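PDB 5UIF: Ps01740, which is a tautomerase-superfamily homologue of cis-3-chloroacrylic acid dehalogenase and probably catalyses the hydrolytic dehalogenation of a small unsaturated acid. Local coordinates for residues G10-S13 / E14-Q18; A82-D85 / V86-V90; T25-H28 / T29-T32. All blocks are in the same frame, centred on the assembly; numbering follows the deposited sequence.

Contact 1. Residues G10-S13 / E14-Q18; sequences GTLS and ERQRQ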
ATOM      1  N   GLY A  10       0.761 -16.058 -10.534  1.00 55.28           N
ATOM      2  CA  GLY A  10       1.108 -16.809 -11.727  1.00 55.64           C
ATOM      3  C   GLY A  10       1.377 -15.932 -12.935  1.00 53.75           C
ATOM      4  O   GLY A  10       1.726 -16.428 -14.007  1.00 54.92           O
ATOM      5  N   THR A  11       1.216 -14.624 -12.765  1.00 51.29           N
ATOM      6  CA  THR A  11       1.424 -13.680 -13.858  1.00 49.64           C
ATOM      7  C   THR A  11       2.901 -13.541 -14.215  1.00 48.60           C
ATOM      8  O   THR A  11       3.285 -13.697 -15.373  1.00 49.43           O
ATOM      9  CB  THR A  11       0.866 -12.286 -13.517  1.00 48.13           C
ATOM     10  OG1 THR A  11      -0.544 -12.376 -13.279  1.00 49.25           O
ATOM     11  CG2 THR A  11       1.122 -11.316 -14.659  1.00 47.58           C
ATOM     12  N   LEU A  12       3.724 -13.248 -13.214  1.00 47.27           N
ATOM     13  CA  LEU A  12       5.144 -13.008 -13.437  1.00 46.52           C
ATOM     14  C   LEU A  12       6.010 -14.198 -13.036  1.00 48.72           C
ATOM     15  O   LEU A  12       5.736 -14.872 -12.044  1.00 49.31           O
ATOM     16  CB  LEU A  12       5.591 -11.762 -12.669  1.00 43.71           C
ATOM     17  CG  LEU A  12       4.922 -10.450 -13.080  1.00 41.91           C
ATOM     18  CD1 LEU A  12       5.388  -9.302 -12.196  1.00 40.28           C
ATOM     19  CD2 LEU A  12       5.215 -10.157 -14.538  1.00 42.05           C
ATOM     20  N   SER A  13       7.053 -14.449 -13.823  1.00 50.31           N
ATOM     21  CA  SER A  13       8.036 -15.479 -13.507  1.00 52.93           C
ATOM     22  C   SER A  13       9.220 -14.850 -12.785  1.00 53.63           C
ATOM     23  O   SER A  13       9.207 -13.657 -12.480  1.00 52.00           O
ATOM     24  CB  SER A  13       8.504 -16.199 -14.776  1.00 54.15           C
ATOM     25  OG  SER A  13       9.167 -15.303 -15.652  1.00 53.04           O
ATOM     26  N   GLU A  14      10.238 -15.656 -12.505  1.00 56.65           N
ATOM     27  CA  GLU A  14      11.451 -15.155 -11.874  1.00 58.03           C
ATOM     28  C   GLU A  14      12.191 -14.232 -12.830  1.00 57.30           C
ATOM     29  O   GLU A  14      12.633 -13.146 -12.451  1.00 55.62           O
ATOM     30  CB  GLU A  14      12.360 -16.309 -11.446  1.00 62.26           C
ATOM     31  CG  GLU A  14      12.612 -16.379  -9.946  1.00 64.24           C
ATOM     32  CD  GLU A  14      13.821 -17.228  -9.588  1.00 68.98           C
ATOM     33  OE1 GLU A  14      13.917 -18.370 -10.086  1.00 71.46           O
ATOM     34  OE2 GLU A  14      14.675 -16.753  -8.807  1.00 70.72           O
ATOM     35  N   ARG A  15      12.320 -14.680 -14.075  1.00 58.92           N
ATOM     36  CA  ARG A  15      13.016 -13.920 -15.104  1.00 58.89           C
ATOM     37  C   ARG A  15      12.320 -12.584 -15.367  1.00 54.76           C
ATOM     38  O   ARG A  15      12.975 -11.565 -15.603  1.00 54.40           O
ATOM     39  CB  ARG A  15      13.110 -14.744 -16.393  1.00 63.03           C
ATOM     40  CG  ARG A  15      12.720 -13.986 -17.653  1.00 65.12           C
ATOM     41  CD  ARG A  15      12.606 -14.913 -18.848  1.00 70.61           C
ATOM     42  NE  ARG A  15      11.534 -15.886 -18.670  1.00 72.46           N
ATOM     43  CZ  ARG A  15      10.247 -15.629 -18.875  1.00 72.36           C
ATOM     44  NH1 ARG A  15       9.862 -14.425 -19.277  1.00 70.42           N
ATOM     45  NH2 ARG A  15       9.344 -16.581 -18.686  1.00 74.38           N
ATOM     46  N   GLN A  16      10.992 -12.591 -15.307  1.00 51.56           N
ATOM     47  CA  GLN A  16      10.216 -11.387 -15.575  1.00 48.42           C
ATOM     48  C   GLN A  16      10.347 -10.372 -14.447  1.00 46.56           C
ATOM     49  O   GLN A  16      10.440  -9.171 -14.696  1.00 45.25           O
ATOM     50  CB  GLN A  16       8.745 -11.738 -15.806  1.00 47.47           C
ATOM     51  CG  GLN A  16       8.468 -12.315 -17.184  1.00 48.62           C
ATOM     52  CD  GLN A  16       7.018 -12.710 -17.369  1.00 48.64           C
ATOM     53  OE1 GLN A  16       6.435 -13.384 -16.523  1.00 48.74           O
ATOM     54  NE2 GLN A  16       6.428 -12.286 -18.481  1.00 48.72           N
ATOM     55  N   ARG A  17      10.360 -10.854 -13.208  1.00 46.95           N
ATOM     56  CA  ARG A  17      10.525  -9.972 -12.058  1.00 46.28           C
ATOM     57  C   ARG A  17      11.920  -9.358 -12.046  1.00 46.62           C
ATOM     58  O   ARG A  17      12.095  -8.202 -11.664  1.00 45.90           O
ATOM     59  CB  ARG A  17      10.264 -10.724 -10.753  1.00 47.17           C
ATOM     60  CG  ARG A  17       8.793 -10.996 -10.484  1.00 47.19           C
ATOM     61  CD  ARG A  17       8.579 -11.573  -9.094  1.00 48.29           C
ATOM     62  NE  ARG A  17       9.171 -12.899  -8.958  1.00 50.44           N
ATOM     63  CZ  ARG A  17       8.513 -14.033  -9.177  1.00 51.43           C
ATOM     64  NH1 ARG A  17       7.239 -14.001  -9.543  1.00 50.74           N
ATOM     65  NH2 ARG A  17       9.127 -15.199  -9.031  1.00 53.38           N
ATOM     66  N   GLN A  18      12.908 -10.139 -12.471  1.00 48.10           N
ATOM     67  CA  GLN A  18      14.277  -9.652 -12.582  1.00 49.13           C
ATOM     68  C   GLN A  18      14.371  -8.561 -13.642  1.00 48.79           C
ATOM     69  O   GLN A  18      14.997  -7.524 -13.427  1.00 49.37           O
ATOM     70  CB  GLN A  18      15.232 -10.799 -12.921  1.00 51.69           C
ATOM     71  CG  GLN A  18      16.687 -10.379 -13.054  1.00 53.59           C
ATOM     72  CD  GLN A  18      17.293  -9.941 -11.734  1.00 54.69           C
ATOM     73  OE1 GLN A  18      16.947 -10.465 -10.676  1.00 55.52           O
ATOM     74  NE2 GLN A  18      18.202  -8.975 -11.792  1.00 55.17           N
TER
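Ser13 and Gln16 exchange bonds in both directions at the start of helix 14-32, and the partner that completes this capping box is a neutral amide. Ser13 is the N-cap: its OG accepts from the backbone N of Gln16 at 3.3 Å. In return, Gln16 OE1 takes the backbone N-H of Ser13 at 3.0 Å, on a lone pair and in the carbonyl plane. Two torsions make the exchange possible. Ser13 holds OG between its own N and carbonyl carbon (chi1 63°), facing the first turn, while Gln16 sends an extended chain back from beside its backbone N (chi1 -77°) to the residue before the helix. A weak bond from Ser13 OG to Gln16 OE1, 3.5 Å long, lies across the box. The helical pattern begins with Arg17 N donating to Ser13 O at 3.1 Å.

Two guanidinium groups lie against the cap by their faces. Ser13 O sits over the centre of the Arg17 group, and Ser13 OG lies over the rim of the Arg15 group. Arg17 also packs its CG on Leu12 CB at 4.0 Å, and its NE bonds to Gly49 O of the second subunit. Leu12 in turn rests on Phe43 of strand 40-46.

With OE1 spent on the cap and NE2 given to Val90 O of helix 73-91, the Gln16 amide is probably fixed in its rotation. One group thus serves as acceptor for its own helix start and donor to the neighbouring helix, a double role that a carboxylate could not fill.

Contact 2. Residues A82-D85 / V86-V90; sequences AITD and VYMAV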
ATOM      1  N   ALA A  82       7.193   5.045 -19.411  1.00 44.36           N
ATOM      2  CA  ALA A  82       8.226   4.037 -19.616  1.00 44.35           C
ATOM      3  C   ALA A  82       7.898   2.729 -18.904  1.00 43.25           C
ATOM      4  O   ALA A  82       8.030   1.652 -19.482  1.00 43.37           O
ATOM      5  CB  ALA A  82       9.575   4.568 -19.153  1.00 44.70           C
ATOM      6  N   ILE A  83       7.468   2.830 -17.651  1.00 42.82           N
ATOM      7  CA  ILE A  83       7.099   1.656 -16.868  1.00 43.31           C
ATOM      8  C   ILE A  83       5.932   0.909 -17.512  1.00 43.65           C
ATOM      9  O   ILE A  83       5.945  -0.319 -17.609  1.00 44.07           O
ATOM     10  CB  ILE A  83       6.727   2.040 -15.420  1.00 43.54           C
ATOM     11  CG1 ILE A  83       7.958   2.550 -14.669  1.00 42.88           C
ATOM     12  CG2 ILE A  83       6.115   0.856 -14.685  1.00 44.26           C
ATOM     13  CD1 ILE A  83       7.666   2.993 -13.250  1.00 42.08           C
ATOM     14  N   THR A  84       4.934   1.662 -17.964  1.00 43.61           N
ATOM     15  CA  THR A  84       3.755   1.082 -18.601  1.00 44.17           C
ATOM     16  C   THR A  84       4.112   0.351 -19.893  1.00 44.60           C
ATOM     17  O   THR A  84       3.672  -0.777 -20.118  1.00 45.53           O
ATOM     18  CB  THR A  84       2.698   2.161 -18.910  1.00 45.15           C
ATOM     19  OG1 THR A  84       2.410   2.907 -17.721  1.00 44.65           O
ATOM     20  CG2 THR A  84       1.421   1.523 -19.431  1.00 46.71           C
ATOM     21  N   ASP A  85       4.910   1.001 -20.737  1.00 43.79           N
ATOM     22  CA  ASP A  85       5.347   0.410 -21.999  1.00 44.34           C
ATOM     23  C   ASP A  85       6.150  -0.865 -21.770  1.00 43.86           C
ATOM     24  O   ASP A  85       5.986  -1.852 -22.488  1.00 45.17           O
ATOM     25  CB  ASP A  85       6.184   1.410 -22.801  1.00 45.04           C
ATOM     26  CG  ASP A  85       5.337   2.466 -23.482  1.00 47.20           C
ATOM     27  OD1 ASP A  85       4.153   2.189 -23.771  1.00 49.30           O
ATOM     28  OD2 ASP A  85       5.857   3.574 -23.734  1.00 46.92           O
ATOM     29  N   VAL A  86       7.018  -0.834 -20.764  1.00 42.17           N
ATOM     30  CA  VAL A  86       7.872  -1.970 -20.445  1.00 42.29           C
ATOM     31  C   VAL A  86       7.064  -3.168 -19.954  1.00 42.33           C
ATOM     32  O   VAL A  86       7.274  -4.292 -20.411  1.00 44.11           O
ATOM     33  CB  VAL A  86       8.931  -1.590 -19.385  1.00 41.39           C
ATOM     34  CG1 VAL A  86       9.469  -2.831 -18.684  1.00 42.16           C
ATOM     35  CG2 VAL A  86      10.061  -0.795 -20.025  1.00 41.39           C
ATOM     36  N   TYR A  87       6.134  -2.926 -19.035  1.00 40.76           N
ATOM     37  CA  TYR A  87       5.340  -4.010 -18.464  1.00 41.45           C
ATOM     38  C   TYR A  87       4.496  -4.715 -19.522  1.00 43.19           C
ATOM     39  O   TYR A  87       4.358  -5.939 -19.500  1.00 44.88           O
ATOM     40  CB  TYR A  87       4.431  -3.497 -17.343  1.00 40.65           C
ATOM     41  CG  TYR A  87       3.641  -4.602 -16.681  1.00 42.28           C
ATOM     42  CD1 TYR A  87       4.187  -5.348 -15.644  1.00 43.13           C
ATOM     43  CD2 TYR A  87       2.354  -4.914 -17.103  1.00 43.82           C
ATOM     44  CE1 TYR A  87       3.472  -6.366 -15.042  1.00 45.18           C
ATOM     45  CE2 TYR A  87       1.633  -5.931 -16.510  1.00 45.78           C
ATOM     46  CZ  TYR A  87       2.196  -6.653 -15.479  1.00 46.64           C
ATOM     47  OH  TYR A  87       1.479  -7.665 -14.885  1.00 49.05           O
ATOM     48  N   MET A  88       3.926  -3.942 -20.440  1.00 42.81           N
ATOM     49  CA  MET A  88       3.108  -4.507 -21.506  1.00 44.24           C
ATOM     50  C   MET A  88       3.956  -5.324 -22.474  1.00 44.63           C
ATOM     51  O   MET A  88       3.472  -6.272 -23.090  1.00 46.38           O
ATOM     52  CB  MET A  88       2.367  -3.404 -22.264  1.00 45.38           C
ATOM     53  CG  MET A  88       1.261  -2.734 -21.467  1.00 45.05           C
ATOM     54  SD  MET A  88       0.409  -1.469 -22.426  1.00 61.62           S
ATOM     55  CE  MET A  88      -0.159  -2.434 -23.826  1.00 70.32           C
ATOM     56  N   ALA A  89       5.224  -4.950 -22.605  1.00 43.35           N
ATOM     57  CA  ALA A  89       6.136  -5.645 -23.505  1.00 44.13           C
ATOM     58  C   ALA A  89       6.662  -6.930 -22.874  1.00 44.02           C
ATOM     59  O   ALA A  89       6.881  -7.928 -23.561  1.00 46.34           O
ATOM     60  CB  ALA A  89       7.287  -4.738 -23.892  1.00 43.73           C
ATOM     61  N   VAL A  90       6.867  -6.895 -21.562  1.00 41.85           N
ATOM     62  CA  VAL A  90       7.381  -8.046 -20.831  1.00 42.10           C
ATOM     63  C   VAL A  90       6.297  -9.103 -20.632  1.00 42.87           C
ATOM     64  O   VAL A  90       6.555 -10.303 -20.742  1.00 45.02           O
ATOM     65  CB  VAL A  90       7.951  -7.619 -19.456  1.00 40.54           C
ATOM     66  CG1 VAL A  90       8.218  -8.831 -18.572  1.00 41.51           C
ATOM     67  CG2 VAL A  90       9.216  -6.792 -19.639  1.00 40.31           C
TER
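Met88 folds back over the carbonyl of Thr84, one turn earlier in helix 73-91, the connection of a beta-alpha-beta unit whose strands are 61-68 and 98-105. Its side chain can be followed outward along that carbonyl. CB stands 3.6 Å from Thr84 O. CG, set beside the backbone N (chi1 -70°), lies 3.4 Å from Thr84 O, and SD is still within 4.1 Å of Thr84 O. The sulfur also comes to 4.4 Å from the methyl CG2 of Thr84, a loose packing contact. The chain bends about CG-SD, so that CE turns away from Thr84; the side chain also packs on Ala95, in the loop that leads to strand 98-105.

The principle illustrated is that successive residues of a helix repeat the same backbone bond while their side chains go to different surroundings. Met88 N bonds to Thr84 O at 3.2 Å, and Val86, Tyr87 and Ala89 donate in the same way to Ala82, Ile83 and Asp85. Ile83 and Tyr87 face the sheet, where both meet Ile63 and where they reach Val100 and Val98, respectively. The Tyr87 ring gets there because CG stands opposite the backbone N (chi1 -177°), which carries the phenol away from Ile83. Thr84 turns to the subunit boundary and packs on Met111 of the third subunit, its OG1 being bonded to Leu80 O. Asp85 and Ala89 occupy the exposed flank. Val86 looks toward helix 14-32, against Leu20 and Ser23, and its CG2 lies beside the preceding turn, 3.2 Å from Ala82 O.

Contact 3. Residues T25-H28 / T29-T32; sequences TSIH and TRET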
ATOM      1  N   THR A  25      14.296   0.322 -12.214  1.00 43.55           N
ATOM      2  CA  THR A  25      15.442   0.973 -11.588  1.00 44.82           C
ATOM      3  C   THR A  25      16.147   1.909 -12.564  1.00 45.40           C
ATOM      4  O   THR A  25      16.447   3.054 -12.230  1.00 46.06           O
ATOM      5  CB  THR A  25      16.456  -0.059 -11.057  1.00 45.87           C
ATOM      6  OG1 THR A  25      15.787  -0.997 -10.206  1.00 45.02           O
ATOM      7  CG2 THR A  25      17.565   0.632 -10.275  1.00 41.61           C
ATOM      8  N   SER A  26      16.399   1.417 -13.773  1.00 45.48           N
ATOM      9  CA  SER A  26      17.059   2.207 -14.808  1.00 47.27           C
ATOM     10  C   SER A  26      16.248   3.443 -15.187  1.00 47.63           C
ATOM     11  O   SER A  26      16.803   4.525 -15.381  1.00 48.74           O
ATOM     12  CB  SER A  26      17.309   1.351 -16.050  1.00 47.86           C
ATOM     13  OG  SER A  26      17.892   2.118 -17.087  1.00 49.71           O
ATOM     14  N   ILE A  27      14.934   3.272 -15.292  1.00 47.22           N
ATOM     15  CA  ILE A  27      14.037   4.363 -15.654  1.00 48.15           C
ATOM     16  C   ILE A  27      14.022   5.448 -14.580  1.00 49.52           C
ATOM     17  O   ILE A  27      14.035   6.641 -14.889  1.00 51.83           O
ATOM     18  CB  ILE A  27      12.603   3.846 -15.890  1.00 46.90           C
ATOM     19  CG1 ILE A  27      12.571   2.914 -17.102  1.00 46.85           C
ATOM     20  CG2 ILE A  27      11.637   5.002 -16.096  1.00 47.07           C
ATOM     21  CD1 ILE A  27      11.313   2.081 -17.200  1.00 45.67           C
ATOM     22  N   HIS A  28      14.012   5.032 -13.317  1.00 48.85           N
ATOM     23  CA  HIS A  28      13.973   5.976 -12.206  1.00 49.77           C
ATOM     24  C   HIS A  28      15.286   6.739 -12.039  1.00 51.07           C
ATOM     25  O   HIS A  28      15.283   7.960 -11.877  1.00 52.24           O
ATOM     26  CB  HIS A  28      13.633   5.258 -10.899  1.00 49.95           C
ATOM     27  CG  HIS A  28      13.565   6.170  -9.713  1.00 51.95           C
ATOM     28  ND1 HIS A  28      12.411   6.827  -9.346  1.00 52.18           N
ATOM     29  CD2 HIS A  28      14.512   6.544  -8.821  1.00 53.85           C
ATOM     30  CE1 HIS A  28      12.648   7.563  -8.275  1.00 53.95           C
ATOM     31  NE2 HIS A  28      13.915   7.410  -7.937  1.00 55.17           N
ATOM     32  N   THR A  29      16.402   6.015 -12.072  1.00 50.90           N
ATOM     33  CA  THR A  29      17.719   6.616 -11.879  1.00 52.57           C
ATOM     34  C   THR A  29      18.053   7.631 -12.969  1.00 53.24           C
ATOM     35  O   THR A  29      18.843   8.549 -12.754  1.00 55.11           O
ATOM     36  CB  THR A  29      18.830   5.547 -11.846  1.00 53.33           C
ATOM     37  OG1 THR A  29      18.788   4.774 -13.052  1.00 52.98           O
ATOM     38  CG2 THR A  29      18.653   4.625 -10.648  1.00 52.39           C
ATOM     39  N   ARG A  30      17.445   7.459 -14.138  1.00 51.80           N
ATOM     40  CA  ARG A  30      17.692   8.343 -15.270  1.00 52.70           C
ATOM     41  C   ARG A  30      16.880   9.631 -15.179  1.00 53.43           C
ATOM     42  O   ARG A  30      17.421  10.729 -15.314  1.00 55.54           O
ATOM     43  CB  ARG A  30      17.372   7.622 -16.579  1.00 51.43           C
ATOM     44  CG  ARG A  30      17.409   8.518 -17.804  1.00 52.64           C
ATOM     45  CD  ARG A  30      16.785   7.825 -18.999  1.00 51.56           C
ATOM     46  NE  ARG A  30      15.343   7.667 -18.841  1.00 49.42           N
ATOM     47  CZ  ARG A  30      14.666   6.579 -19.193  1.00 48.06           C
ATOM     48  NH1 ARG A  30      15.301   5.543 -19.724  1.00 48.32           N
ATOM     49  NH2 ARG A  30      13.354   6.524 -19.013  1.00 46.65           N
ATOM     50  N   GLU A  31      15.579   9.488 -14.944  1.00 51.85           N
ATOM     51  CA  GLU A  31      14.666  10.625 -14.955  1.00 52.96           C
ATOM     52  C   GLU A  31      14.810  11.514 -13.723  1.00 54.92           C
ATOM     53  O   GLU A  31      14.576  12.719 -13.791  1.00 56.90           O
ATOM     54  CB  GLU A  31      13.220  10.136 -15.075  1.00 51.23           C
ATOM     55  CG  GLU A  31      12.916   9.400 -16.371  1.00 50.48           C
ATOM     56  CD  GLU A  31      13.039  10.292 -17.593  1.00 53.13           C
ATOM     57  OE1 GLU A  31      12.842  11.519 -17.460  1.00 54.81           O
ATOM     58  OE2 GLU A  31      13.334   9.767 -18.687  1.00 54.06           O
ATOM     59  N   THR A  32      15.196  10.918 -12.599  1.00 54.93           N
ATOM     60  CA  THR A  32      15.308  11.663 -11.350  1.00 56.37           C
ATOM     61  C   THR A  32      16.754  12.021 -11.026  1.00 58.84           C
ATOM     62  O   THR A  32      17.018  13.005 -10.334  1.00 61.45           O
ATOM     63  CB  THR A  32      14.717  10.870 -10.170  1.00 54.77           C
ATOM     64  OG1 THR A  32      15.530   9.720  -9.907  1.00 53.84           O
ATOM     65  CG2 THR A  32      13.296  10.426 -10.484  1.00 52.82           C
TER
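His28 and Thr32 pack closely near the end of helix 14-32, which joins strands 2-8 and 40-46 in a beta-alpha-beta unit. Thr32 grips the carbonyl of His28 with two donors: OG1 reaches His28 O at 2.7 Å from above the carbonyl plane, and N reaches the same oxygen at 3.0 Å from the opposite face. Meanwhile the methyl CG2 makes a CH-pi contact over the imidazole face, 3.9 Å from the ring centroid. The ring is also held by a hydrogen bond between ND1 and Tyr3 OH, and it packs on Pro1, the amino-terminal proline characteristic of the tautomerase superfamily. Replacing His28 by an alanine would probably leave Tyr3 OH without this mate and open a gap beside the Thr32 methyl.

The solvent side is looser. Ser26 is exposed there, and Arg30 lies along the surface, with NH2 3.7 Å from Ile27 CG2. Its CG stands anti to the backbone N (chi1 172°), and the chain bends at chi3, bringing the guanidinium to its sequence neighbour Glu31. In that salt bridge Arg30 NE meets Glu31 OE2 at 2.9 Å, on the anti side of the carboxylate and 34° out of its plane.

Along the chain the order is contact 1, contact 3, contact 2. Contacts 1 and 3 mark the beginning and the far end of helix 14-32, with centres 21 Å apart and no direct touch. Contact 2 lies on helix 73-91 and touches both. Its centre is 13 Å from the centre of contact 1 and 14 Å from that of contact 3. Gln16 and Thr11 meet it at one end; Ile27 packs on Ala82 and Val86 at the other. The two helices belong to successive beta-alpha-beta units of one four-stranded sheet, and the repetition is characteristic of the tautomerase superfamily. Contact 2 thus bridges the cap of the first helix and the end beside Pro1.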